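Local atomic coordinates of autoinducer 2 sensor kinase/phosphatase LuxQ (Vibrio cholerae, PDB entry 3C38), a protein that senses the AI-2–LuxP complex through this periplasmic domain, switching between histidine kinase activity without autoinducer and phosphatase activity with it in quorum sensing. Residues L57-F69 with L83-D95. Numbering follows the deposited sequence.
Sequences LVSRDSSRLDEFF and LRFISSHDNILWD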
# COMPACT_ATOMS: atom_id res chain seq x y z
N LEU A 57 22.22 -5.45 9.41
CA LEU A 57 21.72 -4.31 10.17
C LEU A 57 22.61 -3.99 11.36
O LEU A 57 23.18 -2.91 11.41
CB LEU A 57 20.30 -4.58 10.66
CG LEU A 57 19.67 -3.45 11.48
CD1 LEU A 57 19.44 -2.23 10.60
CD2 LEU A 57 18.36 -3.93 12.07
N VAL A 58 22.71 -4.91 12.30
CA VAL A 58 23.52 -4.70 13.50
C VAL A 58 24.85 -4.04 13.20
O VAL A 58 25.38 -3.29 14.03
CB VAL A 58 23.80 -6.02 14.24
CG1 VAL A 58 22.50 -6.67 14.66
CG2 VAL A 58 24.62 -6.95 13.34
N SER A 59 25.40 -4.32 12.02
CA SER A 59 26.67 -3.73 11.60
C SER A 59 26.47 -2.25 11.37
O SER A 59 27.42 -1.51 11.13
CB SER A 59 27.15 -4.36 10.30
OG SER A 59 27.22 -5.76 10.41
N ARG A 60 25.21 -1.83 11.43
CA ARG A 60 24.89 -0.44 11.23
C ARG A 60 25.54 0.01 9.92
O ARG A 60 25.75 1.21 9.70
CB ARG A 60 25.43 0.38 12.40
CG ARG A 60 24.37 1.16 13.14
CD ARG A 60 23.31 0.27 13.78
NE ARG A 60 22.36 1.08 14.55
CZ ARG A 60 21.38 0.59 15.30
NH1 ARG A 60 21.19 -0.71 15.40
NH2 ARG A 60 20.58 1.42 15.96
N ASP A 61 25.87 -0.95 9.07
CA ASP A 61 26.46 -0.66 7.77
C ASP A 61 25.26 -0.32 6.89
O ASP A 61 24.83 -1.13 6.06
CB ASP A 61 27.23 -1.88 7.25
CG ASP A 61 28.02 -1.58 5.98
OD1 ASP A 61 28.88 -2.41 5.61
OD2 ASP A 61 27.79 -0.52 5.35
N SER A 62 24.71 0.87 7.13
CA SER A 62 23.56 1.41 6.41
C SER A 62 23.59 0.99 4.95
O SER A 62 22.61 0.48 4.40
CB SER A 62 23.58 2.94 6.49
OG SER A 62 24.87 3.44 6.14
N SER A 63 24.74 1.20 4.33
CA SER A 63 24.92 0.88 2.94
C SER A 63 24.96 -0.61 2.60
O SER A 63 24.83 -0.97 1.43
CB SER A 63 26.19 1.57 2.44
OG SER A 63 26.08 2.98 2.61
N ARG A 64 25.14 -1.48 3.59
CA ARG A 64 25.18 -2.91 3.30
C ARG A 64 23.76 -3.47 3.16
O ARG A 64 23.51 -4.36 2.35
CB ARG A 64 25.90 -3.68 4.41
CG ARG A 64 26.17 -5.14 4.01
CD ARG A 64 26.12 -6.09 5.20
NE ARG A 64 27.10 -5.76 6.23
CZ ARG A 64 27.36 -6.52 7.28
NH1 ARG A 64 26.71 -7.67 7.45
NH2 ARG A 64 28.27 -6.14 8.17
N LEU A 65 22.86 -2.93 3.97
CA LEU A 65 21.46 -3.34 3.96
C LEU A 65 20.90 -3.18 2.54
O LEU A 65 19.90 -3.80 2.19
CB LEU A 65 20.66 -2.48 4.93
CG LEU A 65 21.16 -2.44 6.37
CD1 LEU A 65 20.85 -1.08 6.98
CD2 LEU A 65 20.53 -3.56 7.17
N ASP A 66 21.56 -2.34 1.74
CA ASP A 66 21.11 -2.10 0.38
C ASP A 66 21.12 -3.33 -0.54
O ASP A 66 20.07 -3.64 -1.11
CB ASP A 66 21.89 -0.93 -0.24
CG ASP A 66 21.51 0.42 0.36
OD1 ASP A 66 20.30 0.69 0.51
OD2 ASP A 66 22.42 1.23 0.67
N GLU A 67 22.24 -4.03 -0.70
CA GLU A 67 22.20 -5.20 -1.59
C GLU A 67 21.22 -6.23 -1.08
O GLU A 67 20.59 -6.94 -1.87
CB GLU A 67 23.55 -5.93 -1.75
CG GLU A 67 23.32 -7.33 -2.41
CD GLU A 67 24.56 -8.08 -2.88
OE1 GLU A 67 25.59 -7.44 -3.16
OE2 GLU A 67 24.48 -9.33 -2.99
N PHE A 68 21.08 -6.33 0.23
CA PHE A 68 20.17 -7.32 0.80
C PHE A 68 18.76 -7.22 0.25
O PHE A 68 18.26 -8.17 -0.36
CB PHE A 68 20.11 -7.19 2.32
CG PHE A 68 19.09 -8.10 2.95
CD1 PHE A 68 19.34 -9.46 3.07
CD2 PHE A 68 17.86 -7.61 3.34
CE1 PHE A 68 18.37 -10.32 3.58
CE2 PHE A 68 16.88 -8.46 3.85
CZ PHE A 68 17.13 -9.82 3.97
N PHE A 69 18.11 -6.08 0.46
CA PHE A 69 16.75 -5.89 -0.03
C PHE A 69 16.68 -6.00 -1.54
O PHE A 69 15.66 -6.39 -2.10
CB PHE A 69 16.19 -4.55 0.45
CG PHE A 69 15.85 -4.54 1.91
CD1 PHE A 69 14.73 -5.21 2.37
CD2 PHE A 69 16.68 -3.92 2.82
CE1 PHE A 69 14.44 -5.27 3.73
CE2 PHE A 69 16.41 -3.97 4.19
CZ PHE A 69 15.28 -4.64 4.64
N LEU A 83 7.88 1.21 -0.67
CA LEU A 83 8.90 1.80 0.17
C LEU A 83 9.17 1.00 1.43
O LEU A 83 8.26 0.42 2.04
CB LEU A 83 8.54 3.26 0.51
CG LEU A 83 7.28 3.59 1.31
CD1 LEU A 83 7.59 3.48 2.80
CD2 LEU A 83 6.82 5.00 0.99
N ARG A 84 10.45 0.96 1.79
CA ARG A 84 10.92 0.25 2.97
C ARG A 84 11.89 1.14 3.73
O ARG A 84 12.65 1.90 3.13
CB ARG A 84 11.68 -1.01 2.59
CG ARG A 84 10.90 -2.18 2.03
CD ARG A 84 11.68 -3.45 2.31
NE ARG A 84 11.19 -4.64 1.63
CZ ARG A 84 11.41 -4.91 0.35
NH1 ARG A 84 12.12 -4.07 -0.41
NH2 ARG A 84 10.92 -6.03 -0.18
N PHE A 85 11.88 1.03 5.05
CA PHE A 85 12.83 1.76 5.87
C PHE A 85 12.85 1.10 7.25
O PHE A 85 11.84 0.55 7.70
CB PHE A 85 12.49 3.26 5.94
CG PHE A 85 11.26 3.58 6.71
CD1 PHE A 85 11.28 3.60 8.10
CD2 PHE A 85 10.07 3.88 6.05
CE1 PHE A 85 10.14 3.92 8.82
CE2 PHE A 85 8.92 4.19 6.76
CZ PHE A 85 8.95 4.21 8.15
N ILE A 86 14.01 1.13 7.90
CA ILE A 86 14.16 0.51 9.21
C ILE A 86 14.31 1.56 10.31
O ILE A 86 15.13 2.47 10.20
CB ILE A 86 15.39 -0.43 9.23
CG1 ILE A 86 15.20 -1.54 8.20
CG2 ILE A 86 15.57 -1.04 10.61
CD1 ILE A 86 16.40 -2.45 8.06
N SER A 87 13.50 1.42 11.35
CA SER A 87 13.52 2.35 12.47
C SER A 87 14.06 1.73 13.76
O SER A 87 14.03 0.52 13.96
CB SER A 87 12.11 2.89 12.74
OG SER A 87 11.66 2.56 14.06
N SER A 88 14.54 2.60 14.63
CA SER A 88 15.05 2.23 15.94
C SER A 88 14.72 3.49 16.72
O SER A 88 15.51 4.43 16.78
CB SER A 88 16.56 2.01 15.89
OG SER A 88 16.99 1.31 17.05
N HIS A 89 13.51 3.51 17.29
CA HIS A 89 13.00 4.67 18.00
C HIS A 89 12.83 5.72 16.91
O HIS A 89 12.84 5.39 15.72
CB HIS A 89 13.98 5.13 19.08
CG HIS A 89 14.42 4.03 19.99
ND1 HIS A 89 13.54 3.14 20.56
CD2 HIS A 89 15.65 3.65 20.40
CE1 HIS A 89 14.20 2.26 21.28
NE2 HIS A 89 15.49 2.54 21.20
N ASP A 90 12.67 6.98 17.28
CA ASP A 90 12.47 8.03 16.29
C ASP A 90 13.64 8.17 15.32
O ASP A 90 13.68 9.10 14.52
CB ASP A 90 12.22 9.37 16.98
CG ASP A 90 11.14 9.29 18.03
OD1 ASP A 90 10.01 8.86 17.69
OD2 ASP A 90 11.41 9.66 19.19
N ASN A 91 14.59 7.24 15.38
CA ASN A 91 15.73 7.30 14.49
C ASN A 91 15.45 6.45 13.24
O ASN A 91 14.62 5.54 13.28
CB ASN A 91 16.99 6.80 15.23
CG ASN A 91 18.29 7.24 14.56
OD1 ASN A 91 18.34 8.25 13.86
ND2 ASN A 91 19.36 6.48 14.79
N ILE A 92 16.13 6.76 12.14
CA ILE A 92 15.97 6.01 10.91
C ILE A 92 17.36 5.52 10.52
O ILE A 92 18.19 6.30 10.05
CB ILE A 92 15.40 6.89 9.76
CG1 ILE A 92 14.07 7.52 10.17
CG2 ILE A 92 15.17 6.04 8.52
CD1 ILE A 92 12.94 6.54 10.33
N LEU A 93 17.61 4.24 10.75
CA LEU A 93 18.90 3.64 10.45
C LEU A 93 19.07 3.44 8.96
O LEU A 93 20.17 3.58 8.43
CB LEU A 93 19.04 2.29 11.17
CG LEU A 93 18.89 2.26 12.69
CD1 LEU A 93 18.98 0.82 13.18
CD2 LEU A 93 19.98 3.11 13.33
N TRP A 94 17.97 3.10 8.28
CA TRP A 94 18.02 2.86 6.85
C TRP A 94 16.73 3.28 6.13
O TRP A 94 15.66 3.37 6.74
CB TRP A 94 18.31 1.39 6.59
CG TRP A 94 18.46 1.04 5.15
CD1 TRP A 94 19.56 1.23 4.37
CD2 TRP A 94 17.47 0.44 4.30
NE1 TRP A 94 19.33 0.77 3.09
CE2 TRP A 94 18.05 0.28 3.03
CE3 TRP A 94 16.15 0.01 4.51
CZ2 TRP A 94 17.35 -0.28 1.95
CZ3 TRP A 94 15.46 -0.54 3.44
CH2 TRP A 94 16.06 -0.69 2.18
N ASP A 95 16.86 3.52 4.83
CA ASP A 95 15.76 3.94 3.97
C ASP A 95 16.11 3.50 2.55
O ASP A 95 17.19 3.85 2.05
CB ASP A 95 15.63 5.46 4.05
CG ASP A 95 14.73 6.03 2.97
OD1 ASP A 95 14.73 7.27 2.81
OD2 ASP A 95 14.01 5.27 2.30
O HOH W 1 19.37 1.10 18.95
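The indole of Trp-94 turns one face to helix 65-69. Leu-65 CB sits over its five-membered ring, a CH-pi contact 4.0 Å from the centroid. Phe-69 lies over the same face toward the outer edge of the six-membered ring, nearly parallel (16°) but strongly offset, with little overlap. At the indole's edge, Trp-94 NE1 donates to Asp-66 OD1 at 2.8 Å; the hydrogen bond leaves in the ring plane but reaches the carboxylate from above its own plane. Tryptophan thus supplies both a broad apolar face and a polar edge for the exposed Asp-66; CG anti to the backbone N (chi1 -177°) carries it across. Phe-69 CD1 also lies over the Arg-84 guanidinium, 3.7 Å from Arg-84 NE; arginine's long aliphatic arm packs on the ring while its charge reaches Asp-73 in a salt bridge. Toward solvent, Leu-93 CD1 lies over the centre of the Arg-60 guanidinium, a flat cation whose NH2 weakly binds a water shared with Ser-88 OG. Leu-57 CD1 packs equally on Ile-86 CD1 and Leu-93 CD1, 4.0 Å from each. The contact seats helices 51-58 and 65-74 against hairpin 83-95, at the edge of this Cache-clan domain's five-stranded antiparallel sheet, where Phe-69 and Ile-86 also touch Leu-155 of strand 153-160.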